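Side-chain contacts in START domain-containing protein 10 (Homo sapiens, PDB 6SER), which transfers phospholipids, phosphatidylcholine and phosphatidylethanolamine, between membranes, preferring a palmitoyl or stearoyl chain at sn-1 and an unsaturated acyl chain at sn-2: residues E80-V85 against Y171-T176; P231-K234 against E240-P243; T102-R107 against T132-L137; R31-E36 against I144-S149. All blocks are in the same frame, centred on the assembly; numbering follows the deposited sequence.

Interaction 1 (E80-V85 against Y171-T176); sequences ETLYDV and YLIQST
Ile-173 turns CG1 beside its own backbone N (chi1 -55°) and then runs straight on through chi2, which carries CD1 out from the strand to the helix, while Leu-82 sets CG anti to the backbone N (chi1 -172°) and points toward it. This is helix-on-sheet packing inside the START domain, whose helix-grip fold curls a largely antiparallel sheet around the long C-terminal helix, 197-227; here helix 79-87 lies on strand 161-175. The two branched chains cross obliquely, with Leu-82 CG 3.8 Å from Ile-173 CD1. A second touch comes from the other arm of the isoleucine, its CG2 standing 4.0 Å from Leu-82 CD2. Tyr-83 takes part mainly through its root: its CB lies 4.1 Å from Ile-173 CD1, and that methyl sits near the plane of the ring, at the edge. The ring also stacks on Tyr-143, whose backbone is hydrogen-bonded to that of Ile-173. No hydrogen bond joins the two segments, and all three residues are buried. Leu-82 also packs on Cys-219 of helix 197-227. The nearest approach is that of Ile-173 CD1 to a backbone atom of the helix, Tyr-83 N, at 3.7 Å.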
# COMPACT_ATOMS: atom_id res chain seq x y z
N GLU A 80 -6.61 -14.28 5.81
CA GLU A 80 -7.77 -13.78 5.08
C GLU A 80 -8.34 -12.53 5.73
O GLU A 80 -8.84 -11.65 5.03
CB GLU A 80 -8.85 -14.87 4.97
CG GLU A 80 -9.01 -15.74 6.21
CD GLU A 80 -8.17 -17.01 6.15
OE1 GLU A 80 -8.62 -18.00 5.52
OE2 GLU A 80 -7.05 -17.03 6.70
N THR A 81 -8.27 -12.44 7.06
CA THR A 81 -8.77 -11.24 7.73
C THR A 81 -7.87 -10.04 7.45
O THR A 81 -8.35 -8.95 7.14
CB THR A 81 -8.88 -11.49 9.23
OG1 THR A 81 -9.82 -12.54 9.48
CG2 THR A 81 -9.34 -10.22 9.94
N LEU A 82 -6.56 -10.24 7.54
CA LEU A 82 -5.64 -9.17 7.16
C LEU A 82 -5.85 -8.77 5.70
O LEU A 82 -5.77 -7.58 5.36
CB LEU A 82 -4.21 -9.63 7.42
CG LEU A 82 -3.03 -8.67 7.30
CD1 LEU A 82 -3.24 -7.39 8.10
CD2 LEU A 82 -1.85 -9.41 7.82
N TYR A 83 -6.17 -9.74 4.83
CA TYR A 83 -6.42 -9.44 3.42
C TYR A 83 -7.65 -8.56 3.25
O TYR A 83 -7.62 -7.56 2.52
CB TYR A 83 -6.56 -10.75 2.65
CG TYR A 83 -6.61 -10.64 1.13
CD1 TYR A 83 -5.57 -10.06 0.41
CD2 TYR A 83 -7.69 -11.16 0.42
CE1 TYR A 83 -5.61 -9.98 -0.98
CE2 TYR A 83 -7.74 -11.09 -0.97
CZ TYR A 83 -6.70 -10.50 -1.67
OH TYR A 83 -6.75 -10.42 -3.04
N ASP A 84 -8.75 -8.91 3.93
CA ASP A 84 -9.96 -8.09 3.87
C ASP A 84 -9.68 -6.66 4.31
O ASP A 84 -10.18 -5.70 3.70
CB ASP A 84 -11.06 -8.68 4.76
CG ASP A 84 -11.66 -9.96 4.19
OD1 ASP A 84 -11.46 -10.24 2.99
OD2 ASP A 84 -12.34 -10.67 4.96
N VAL A 85 -8.89 -6.50 5.37
CA VAL A 85 -8.65 -5.18 5.93
C VAL A 85 -7.85 -4.32 4.96
O VAL A 85 -8.15 -3.13 4.77
CB VAL A 85 -7.95 -5.32 7.29
CG1 VAL A 85 -7.50 -3.97 7.82
CG2 VAL A 85 -8.88 -6.02 8.27
N TYR A 171 2.05 -5.27 -0.08
CA TYR A 171 1.96 -6.10 1.10
C TYR A 171 2.07 -7.55 0.67
O TYR A 171 1.51 -7.95 -0.35
CB TYR A 171 0.62 -5.89 1.83
CG TYR A 171 0.39 -4.49 2.32
CD1 TYR A 171 0.65 -4.17 3.65
CD2 TYR A 171 -0.08 -3.49 1.45
CE1 TYR A 171 0.44 -2.88 4.11
CE2 TYR A 171 -0.29 -2.20 1.90
CZ TYR A 171 -0.03 -1.90 3.23
OH TYR A 171 -0.24 -0.62 3.69
N LEU A 172 2.85 -8.32 1.43
CA LEU A 172 2.91 -9.76 1.31
C LEU A 172 2.32 -10.33 2.59
O LEU A 172 2.81 -10.03 3.69
CB LEU A 172 4.35 -10.26 1.10
CG LEU A 172 4.50 -11.78 1.21
CD1 LEU A 172 3.86 -12.41 -0.01
CD2 LEU A 172 5.97 -12.16 1.32
N ILE A 173 1.24 -11.09 2.47
CA ILE A 173 0.64 -11.77 3.60
C ILE A 173 0.98 -13.25 3.47
O ILE A 173 0.68 -13.87 2.45
CB ILE A 173 -0.88 -11.54 3.67
CG1 ILE A 173 -1.21 -10.04 3.66
CG2 ILE A 173 -1.48 -12.20 4.91
CD1 ILE A 173 -2.69 -9.73 3.68
N GLN A 174 1.66 -13.79 4.47
CA GLN A 174 2.01 -15.20 4.48
C GLN A 174 1.23 -15.86 5.60
O GLN A 174 1.36 -15.46 6.77
CB GLN A 174 3.52 -15.39 4.66
CG GLN A 174 4.32 -14.98 3.42
CD GLN A 174 5.80 -14.78 3.70
OE1 GLN A 174 6.18 -14.02 4.59
NE2 GLN A 174 6.64 -15.46 2.92
N SER A 175 0.39 -16.83 5.25
CA SER A 175 -0.33 -17.58 6.27
C SER A 175 0.63 -18.50 7.01
O SER A 175 1.44 -19.20 6.39
CB SER A 175 -1.45 -18.40 5.65
OG SER A 175 -2.10 -19.14 6.67
N THR A 176 0.55 -18.51 8.33
CA THR A 176 1.35 -19.39 9.17
C THR A 176 0.46 -20.41 9.88
O THR A 176 0.73 -20.81 11.01
CB THR A 176 2.16 -18.59 10.19
OG1 THR A 176 1.28 -17.85 11.04
CG2 THR A 176 3.12 -17.63 9.49

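Interaction 2 (P231-K234 against E240-P243)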
# COMPACT_ATOMS: atom_id res chain seq x y z
N PRO A 231 -21.84 -7.54 5.64
CA PRO A 231 -20.81 -8.59 5.71
C PRO A 231 -20.60 -9.37 4.43
O PRO A 231 -19.48 -9.85 4.21
CB PRO A 231 -21.31 -9.49 6.85
CG PRO A 231 -22.72 -9.16 7.02
CD PRO A 231 -22.82 -7.70 6.72
N HIS A 232 -21.64 -9.52 3.60
CA HIS A 232 -21.54 -10.29 2.36
C HIS A 232 -20.88 -9.52 1.23
O HIS A 232 -20.47 -10.12 0.24
CB HIS A 232 -22.93 -10.73 1.87
CG HIS A 232 -23.78 -11.38 2.93
ND1 HIS A 232 -25.16 -11.38 2.89
CD2 HIS A 232 -23.45 -12.04 4.07
CE1 HIS A 232 -25.64 -12.01 3.95
NE2 HIS A 232 -24.62 -12.42 4.68
N PHE A 233 -20.77 -8.20 1.36
CA PHE A 233 -20.26 -7.34 0.29
C PHE A 233 -18.74 -7.23 0.41
O PHE A 233 -18.22 -6.43 1.18
CB PHE A 233 -20.92 -5.97 0.35
CG PHE A 233 -20.61 -5.08 -0.81
CD1 PHE A 233 -20.38 -3.73 -0.61
CD2 PHE A 233 -20.55 -5.59 -2.10
CE1 PHE A 233 -20.10 -2.90 -1.68
CE2 PHE A 233 -20.28 -4.77 -3.17
CZ PHE A 233 -20.05 -3.42 -2.96
N LYS A 234 -18.04 -8.05 -0.37
CA LYS A 234 -16.58 -8.06 -0.42
C LYS A 234 -16.19 -8.23 -1.88
O LYS A 234 -15.84 -9.33 -2.32
CB LYS A 234 -15.99 -9.18 0.44
CG LYS A 234 -16.27 -9.05 1.92
CD LYS A 234 -15.59 -10.15 2.71
CE LYS A 234 -15.82 -9.98 4.20
NZ LYS A 234 -15.14 -11.05 4.99
N GLU A 240 -17.73 -9.94 -9.35
CA GLU A 240 -19.03 -9.60 -9.91
C GLU A 240 -19.80 -8.61 -9.04
O GLU A 240 -20.84 -8.10 -9.47
CB GLU A 240 -19.86 -10.87 -10.15
CG GLU A 240 -20.35 -11.61 -8.90
CD GLU A 240 -19.26 -12.44 -8.23
OE1 GLU A 240 -18.14 -12.54 -8.78
OE2 GLU A 240 -19.53 -13.00 -7.14
N GLN A 241 -19.31 -8.31 -7.83
CA GLN A 241 -19.95 -7.31 -6.99
C GLN A 241 -19.39 -5.91 -7.19
O GLN A 241 -19.89 -4.97 -6.57
CB GLN A 241 -19.81 -7.70 -5.51
CG GLN A 241 -20.47 -9.02 -5.11
CD GLN A 241 -20.15 -9.38 -3.67
OE1 GLN A 241 -19.31 -8.74 -3.03
NE2 GLN A 241 -20.81 -10.41 -3.15
N SER A 242 -18.38 -5.73 -8.04
CA SER A 242 -17.72 -4.42 -8.16
C SER A 242 -18.64 -3.38 -8.80
O SER A 242 -19.14 -3.61 -9.91
CB SER A 242 -16.45 -4.52 -8.99
OG SER A 242 -15.97 -3.22 -9.29
N PRO A 243 -18.85 -2.23 -8.17
CA PRO A 243 -19.72 -1.20 -8.77
C PRO A 243 -18.95 -0.20 -9.62
O PRO A 243 -19.47 0.88 -9.92
CB PRO A 243 -20.33 -0.52 -7.54
CG PRO A 243 -19.26 -0.62 -6.51
CD PRO A 243 -18.50 -1.90 -6.78
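The carboxamide of Gln-241 reaches across to the backbone of residues 232-234 and engages it at two points. Its OE1 accepts the N-H of Lys-234 at 3.0 Å from Lys-234 N to Gln-241 OE1; the donor lies in the carbonyl plane, though the bond is bent at hydrogen (136°). Its NE2 gives a weak bond to His-232 O, 3.4 Å away. Acceptor and donor of one flat group are thus used together, which should fix the rotation of the amide. The chain of Gln-241 is extended beyond CG (chi2 174°), delivering the amide alongside Phe-233, the two side chains running in opposite senses. The phenyl ring is tilted 39° from the amide plane and turns its edge to Gln-241 O, with Phe-233 CE2 3.4 Å from that oxygen. Farther along the ring edge, Phe-233 CZ is 4.4 Å from Pro-243 CD. Further out, Phe-233 O accepts a hydrogen bond from Lys-226 NZ, and the ammonium of Lys-234 forms a salt bridge with Asp-84, tying this segment to helix 79-87. The result is a side-chain amide bonded to main chain, closing on itself the irregular surface loop between helix 197-227 and strand 253-254.

Interaction 3 (T102-R107 against T132-L137); sequences TFDIAR and TLRSWL
The carboxylate of Asp-104 and the guanidinium of Arg-134 meet edge to edge, their planes only 15° apart, so the contact uses the rim of each group and neither face. Arg-134 approaches end-on with its two terminal nitrogens. NH1 of Arg-134 lies 3.1 Å from Asp-104 OD2, using the syn lone pair of that oxygen, which itself lies almost in the guanidinium plane (N-H...O 154°). The partner bond, from Arg-134 NH2 to Asp-104 OD1, is also 3.1 Å but comes in 23° out of the carboxylate plane, still on the syn side. A weaker third bond links Arg-134 NH1 to Asp-104 OD1 at 3.2 Å. The paired bonds hold the guanidinium nearly coplanar with the carboxylate. Arg-134 leaves its strand extended and bends at chi3, which turns its tip across the aspartate, the two side chains meeting at about a right angle. Arg-134 NH1 also forms a salt bridge with Asp-113; the two acids sit close together, and the arginine probably offsets their mutual repulsion. Bound glycol molecules, probably from the crystallisation liquor, come within about 3 Å of both side chains. A charged pair in this setting is consistent with the polar residues that line the lipid cavity of START domains. Strand 112-119 runs between strands 99-109 and 127-139, pairing antiparallel with each, so the salt bridge spans it. A classic beta bulge at Ile-105 and Ala-106 opposite Val-114 follows directly after the aspartate, and Ile-89 of helix 89-95 touches both charged side chains.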
# COMPACT_ATOMS: atom_id res chain seq x y z
N THR A 102 -10.63 8.49 0.51
CA THR A 102 -10.07 7.36 -0.24
C THR A 102 -11.20 6.60 -0.92
O THR A 102 -12.23 6.33 -0.29
CB THR A 102 -9.24 6.43 0.66
OG1 THR A 102 -8.67 5.38 -0.14
CG2 THR A 102 -10.09 5.79 1.77
N PHE A 103 -11.01 6.27 -2.19
CA PHE A 103 -12.03 5.57 -2.96
C PHE A 103 -11.40 5.06 -4.24
O PHE A 103 -10.41 5.62 -4.72
CB PHE A 103 -13.21 6.49 -3.30
CG PHE A 103 -12.80 7.79 -3.94
CD1 PHE A 103 -12.62 7.89 -5.31
CD2 PHE A 103 -12.58 8.92 -3.15
CE1 PHE A 103 -12.23 9.10 -5.89
CE2 PHE A 103 -12.20 10.13 -3.72
CZ PHE A 103 -12.02 10.22 -5.10
N ASP A 104 -11.97 3.99 -4.78
CA ASP A 104 -11.53 3.52 -6.09
C ASP A 104 -12.17 4.36 -7.17
O ASP A 104 -13.26 4.90 -7.00
CB ASP A 104 -11.89 2.04 -6.29
CG ASP A 104 -10.96 1.11 -5.54
OD1 ASP A 104 -9.83 1.54 -5.20
OD2 ASP A 104 -11.35 -0.05 -5.29
N ILE A 105 -11.47 4.47 -8.30
CA ILE A 105 -11.89 5.30 -9.42
C ILE A 105 -12.45 4.46 -10.55
O ILE A 105 -13.51 4.76 -11.10
CB ILE A 105 -10.71 6.17 -9.90
CG1 ILE A 105 -10.31 7.17 -8.82
CG2 ILE A 105 -11.05 6.84 -11.25
CD1 ILE A 105 -9.04 7.94 -9.12
N ALA A 106 -11.74 3.40 -10.91
CA ALA A 106 -12.15 2.57 -12.03
C ALA A 106 -11.41 1.25 -11.94
O ALA A 106 -10.41 1.12 -11.24
CB ALA A 106 -11.86 3.27 -13.37
N ARG A 107 -11.93 0.29 -12.67
CA ARG A 107 -11.36 -1.05 -12.73
C ARG A 107 -10.65 -1.23 -14.06
O ARG A 107 -11.10 -0.73 -15.10
CB ARG A 107 -12.47 -2.09 -12.52
CG ARG A 107 -12.17 -3.44 -13.12
CD ARG A 107 -12.86 -4.56 -12.35
NE ARG A 107 -14.27 -4.29 -12.08
CZ ARG A 107 -15.25 -4.47 -12.96
NH1 ARG A 107 -14.98 -4.90 -14.18
NH2 ARG A 107 -16.51 -4.21 -12.61
N THR A 132 -3.10 5.77 -7.63
CA THR A 132 -2.30 4.56 -7.78
C THR A 132 -3.04 3.50 -8.59
O THR A 132 -4.27 3.41 -8.55
CB THR A 132 -1.92 3.96 -6.41
OG1 THR A 132 -3.11 3.75 -5.64
CG2 THR A 132 -0.99 4.89 -5.65
N LEU A 133 -2.27 2.71 -9.33
CA LEU A 133 -2.77 1.47 -9.90
C LEU A 133 -2.46 0.35 -8.92
O LEU A 133 -1.31 0.13 -8.55
CB LEU A 133 -2.13 1.20 -11.27
CG LEU A 133 -2.65 0.03 -12.12
CD1 LEU A 133 -2.15 0.20 -13.53
CD2 LEU A 133 -2.20 -1.33 -11.60
N ARG A 134 -3.50 -0.34 -8.48
CA ARG A 134 -3.40 -1.39 -7.47
C ARG A 134 -3.73 -2.72 -8.13
O ARG A 134 -4.65 -2.80 -8.95
CB ARG A 134 -4.36 -1.12 -6.30
CG ARG A 134 -4.22 -2.05 -5.11
CD ARG A 134 -5.03 -1.55 -3.91
NE ARG A 134 -6.47 -1.83 -4.02
CZ ARG A 134 -7.38 -0.97 -4.47
NH1 ARG A 134 -8.67 -1.32 -4.52
NH2 ARG A 134 -7.03 0.25 -4.87
N SER A 135 -2.99 -3.77 -7.77
CA SER A 135 -3.31 -5.11 -8.23
C SER A 135 -3.03 -6.14 -7.15
O SER A 135 -2.10 -5.98 -6.36
CB SER A 135 -2.55 -5.48 -9.49
OG SER A 135 -3.13 -6.64 -10.08
N TRP A 136 -3.83 -7.20 -7.13
CA TRP A 136 -3.81 -8.17 -6.04
C TRP A 136 -3.84 -9.59 -6.58
O TRP A 136 -4.40 -9.85 -7.65
CB TRP A 136 -4.98 -7.95 -5.08
CG TRP A 136 -6.32 -7.81 -5.73
CD1 TRP A 136 -7.26 -8.79 -5.88
CD2 TRP A 136 -6.89 -6.61 -6.29
NE1 TRP A 136 -8.38 -8.28 -6.51
CE2 TRP A 136 -8.17 -6.95 -6.78
CE3 TRP A 136 -6.44 -5.29 -6.43
CZ2 TRP A 136 -9.02 -6.01 -7.38
CZ3 TRP A 136 -7.27 -4.37 -7.05
CH2 TRP A 136 -8.54 -4.73 -7.51
N LEU A 137 -3.24 -10.51 -5.83
CA LEU A 137 -3.12 -11.89 -6.25
C LEU A 137 -3.02 -12.84 -5.06
O LEU A 137 -2.01 -12.83 -4.34
CB LEU A 137 -1.90 -12.08 -7.15
CG LEU A 137 -1.75 -13.43 -7.85
CD1 LEU A 137 -2.95 -13.69 -8.76
CD2 LEU A 137 -0.45 -13.49 -8.65

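Interaction 4 (R31-E36 against I144-S149); sequences RSFRSE and IIMNYS
Helix-on-sheet packing joins Phe-33 and Arg-34 of the N-terminal helix 27-38 to Ile-144 and Met-146 of strand 142-151, within the START fold. The short segments pass 9.6 Å apart at their axes, with 105° between their directions, so the helix lies across the strand. Phe-33 carries most of the contact. Placing CG anti to the backbone N (chi1 -178°) sends its ring in toward the strand, where it packs against Met-146 and Ile-144, both on the same side of the ring plane. Met-146 lays CG over one face of the ring, toward the rim, and its SD makes a Met-aromatic contact, 4.6 Å from the ring centroid and oblique to it. That sulfur also touches Phe-33 CB at 3.5 Å. From the Ile-144 side, CG2 comes within 3.8 Å of Phe-33 CD2, while the straight arm of the isoleucine puts CD1 3.6 Å from Arg-34 CB, so the arginine contributes its aliphatic base. Phe-30, one turn earlier in the helix, packs on both Ile-144 and Met-146. Strand 142-151 is itself held between strands 127-139 and 161-175: backbone hydrogen bonds join Ile-144 to Leu-137 and Met-146 to Ser-135 on one flank, and Ile-145 to Tyr-171 on the other.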
# COMPACT_ATOMS: atom_id res chain seq x y z
N ARG A 31 6.09 -11.79 -8.56
CA ARG A 31 7.21 -12.64 -8.11
C ARG A 31 8.34 -11.75 -7.59
O ARG A 31 8.83 -11.96 -6.53
CB ARG A 31 7.65 -13.58 -9.22
CG ARG A 31 6.77 -14.81 -9.31
CD ARG A 31 7.35 -16.00 -10.02
NE ARG A 31 7.79 -15.48 -11.29
CZ ARG A 31 7.27 -15.80 -12.44
NH1 ARG A 31 6.29 -16.69 -12.50
NH2 ARG A 31 7.71 -15.21 -13.53
N SER A 32 8.67 -10.72 -8.33
CA SER A 32 9.75 -9.81 -7.92
C SER A 32 9.39 -9.19 -6.59
O SER A 32 10.25 -9.07 -5.81
CB SER A 32 9.96 -8.75 -8.92
OG SER A 32 10.81 -9.18 -9.92
N PHE A 33 8.16 -8.74 -6.45
CA PHE A 33 7.70 -8.14 -5.20
C PHE A 33 7.81 -9.13 -4.06
O PHE A 33 8.35 -8.79 -3.11
CB PHE A 33 6.31 -7.53 -5.36
CG PHE A 33 5.84 -6.88 -4.11
CD1 PHE A 33 6.08 -5.55 -3.86
CD2 PHE A 33 5.25 -7.62 -3.15
CE1 PHE A 33 5.66 -4.99 -2.68
CE2 PHE A 33 4.83 -7.06 -1.97
CZ PHE A 33 5.05 -5.75 -1.74
N ARG A 34 7.33 -10.32 -4.20
CA ARG A 34 7.46 -11.26 -3.09
C ARG A 34 8.93 -11.55 -2.79
O ARG A 34 9.36 -11.55 -1.63
CB ARG A 34 6.73 -12.57 -3.39
CG ARG A 34 7.03 -13.64 -2.35
CD ARG A 34 6.09 -14.84 -2.43
NE ARG A 34 6.64 -15.93 -3.23
CZ ARG A 34 6.21 -16.28 -4.43
NH1 ARG A 34 5.19 -15.62 -4.99
NH2 ARG A 34 6.78 -17.28 -5.08
N SER A 35 9.72 -11.78 -3.84
CA SER A 35 11.14 -11.99 -3.65
C SER A 35 11.78 -10.81 -2.94
O SER A 35 12.66 -10.98 -2.10
CB SER A 35 11.81 -12.27 -5.00
OG SER A 35 13.17 -11.89 -4.98
N GLU A 36 11.31 -9.60 -3.25
CA GLU A 36 11.83 -8.41 -2.58
C GLU A 36 11.53 -8.44 -1.09
O GLU A 36 12.38 -8.09 -0.26
CB GLU A 36 11.24 -7.16 -3.23
CG GLU A 36 12.18 -6.01 -3.36
CD GLU A 36 11.62 -4.92 -4.23
OE1 GLU A 36 10.71 -5.21 -5.04
OE2 GLU A 36 12.08 -3.77 -4.11
N ILE A 144 -0.71 -11.19 -2.17
CA ILE A 144 0.06 -10.00 -2.50
C ILE A 144 -0.89 -8.92 -3.01
O ILE A 144 -1.75 -9.19 -3.85
CB ILE A 144 1.14 -10.28 -3.56
CG1 ILE A 144 2.18 -11.25 -3.02
CG2 ILE A 144 1.80 -8.99 -4.00
CD1 ILE A 144 3.28 -11.56 -4.00
N ILE A 145 -0.72 -7.71 -2.50
CA ILE A 145 -1.36 -6.51 -3.04
C ILE A 145 -0.26 -5.50 -3.27
O ILE A 145 0.45 -5.14 -2.33
CB ILE A 145 -2.41 -5.93 -2.10
CG1 ILE A 145 -3.27 -7.03 -1.48
CG2 ILE A 145 -3.30 -4.97 -2.85
CD1 ILE A 145 -4.31 -6.49 -0.54
N MET A 146 -0.11 -5.03 -4.52
CA MET A 146 0.86 -4.00 -4.88
C MET A 146 0.17 -2.80 -5.50
O MET A 146 -0.94 -2.89 -6.03
CB MET A 146 1.89 -4.50 -5.89
CG MET A 146 2.16 -5.96 -5.83
SD MET A 146 3.40 -6.40 -7.02
CE MET A 146 2.46 -6.39 -8.51
N ASN A 147 0.88 -1.67 -5.48
CA ASN A 147 0.41 -0.47 -6.16
C ASN A 147 1.61 0.40 -6.51
O ASN A 147 2.70 0.24 -5.96
CB ASN A 147 -0.64 0.28 -5.32
CG ASN A 147 -0.03 1.17 -4.25
OD1 ASN A 147 0.77 2.05 -4.54
ND2 ASN A 147 -0.46 0.97 -3.00
N TYR A 148 1.39 1.32 -7.45
CA TYR A 148 2.35 2.37 -7.80
C TYR A 148 1.56 3.51 -8.43
O TYR A 148 0.46 3.31 -8.95
CB TYR A 148 3.44 1.85 -8.76
CG TYR A 148 2.93 1.45 -10.12
CD1 TYR A 148 2.93 2.36 -11.17
CD2 TYR A 148 2.43 0.17 -10.37
CE1 TYR A 148 2.47 2.02 -12.42
CE2 TYR A 148 1.96 -0.19 -11.62
CZ TYR A 148 1.98 0.75 -12.65
OH TYR A 148 1.52 0.44 -13.91
N SER A 149 2.12 4.72 -8.37
CA SER A 149 1.37 5.90 -8.76
C SER A 149 1.18 5.95 -10.27
O SER A 149 1.97 5.42 -11.05
CB SER A 149 2.06 7.18 -8.29
OG SER A 149 1.75 7.48 -6.95

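Overall arrangement
Interactions 1 and 4 are buried and apolar, and both pack a helix on the same sheet, on neighbouring strands 161-175 and 142-151. They take opposite faces: Ile-145, pointing away from helix 27-38, packs on Tyr-83. Interaction 3 lies on the same face as interaction 1, since Arg-134 also touches Ile-145, but there the chemistry turns to paired charges in partly exposed surroundings. Interaction 2 is a surface contact of backbone-directed amide bonds, outside the sheet, though a salt bridge from it reaches helix 79-87 of interaction 1. Interactions 2 and 4 do not touch, their nearest atoms being about 12 Å apart.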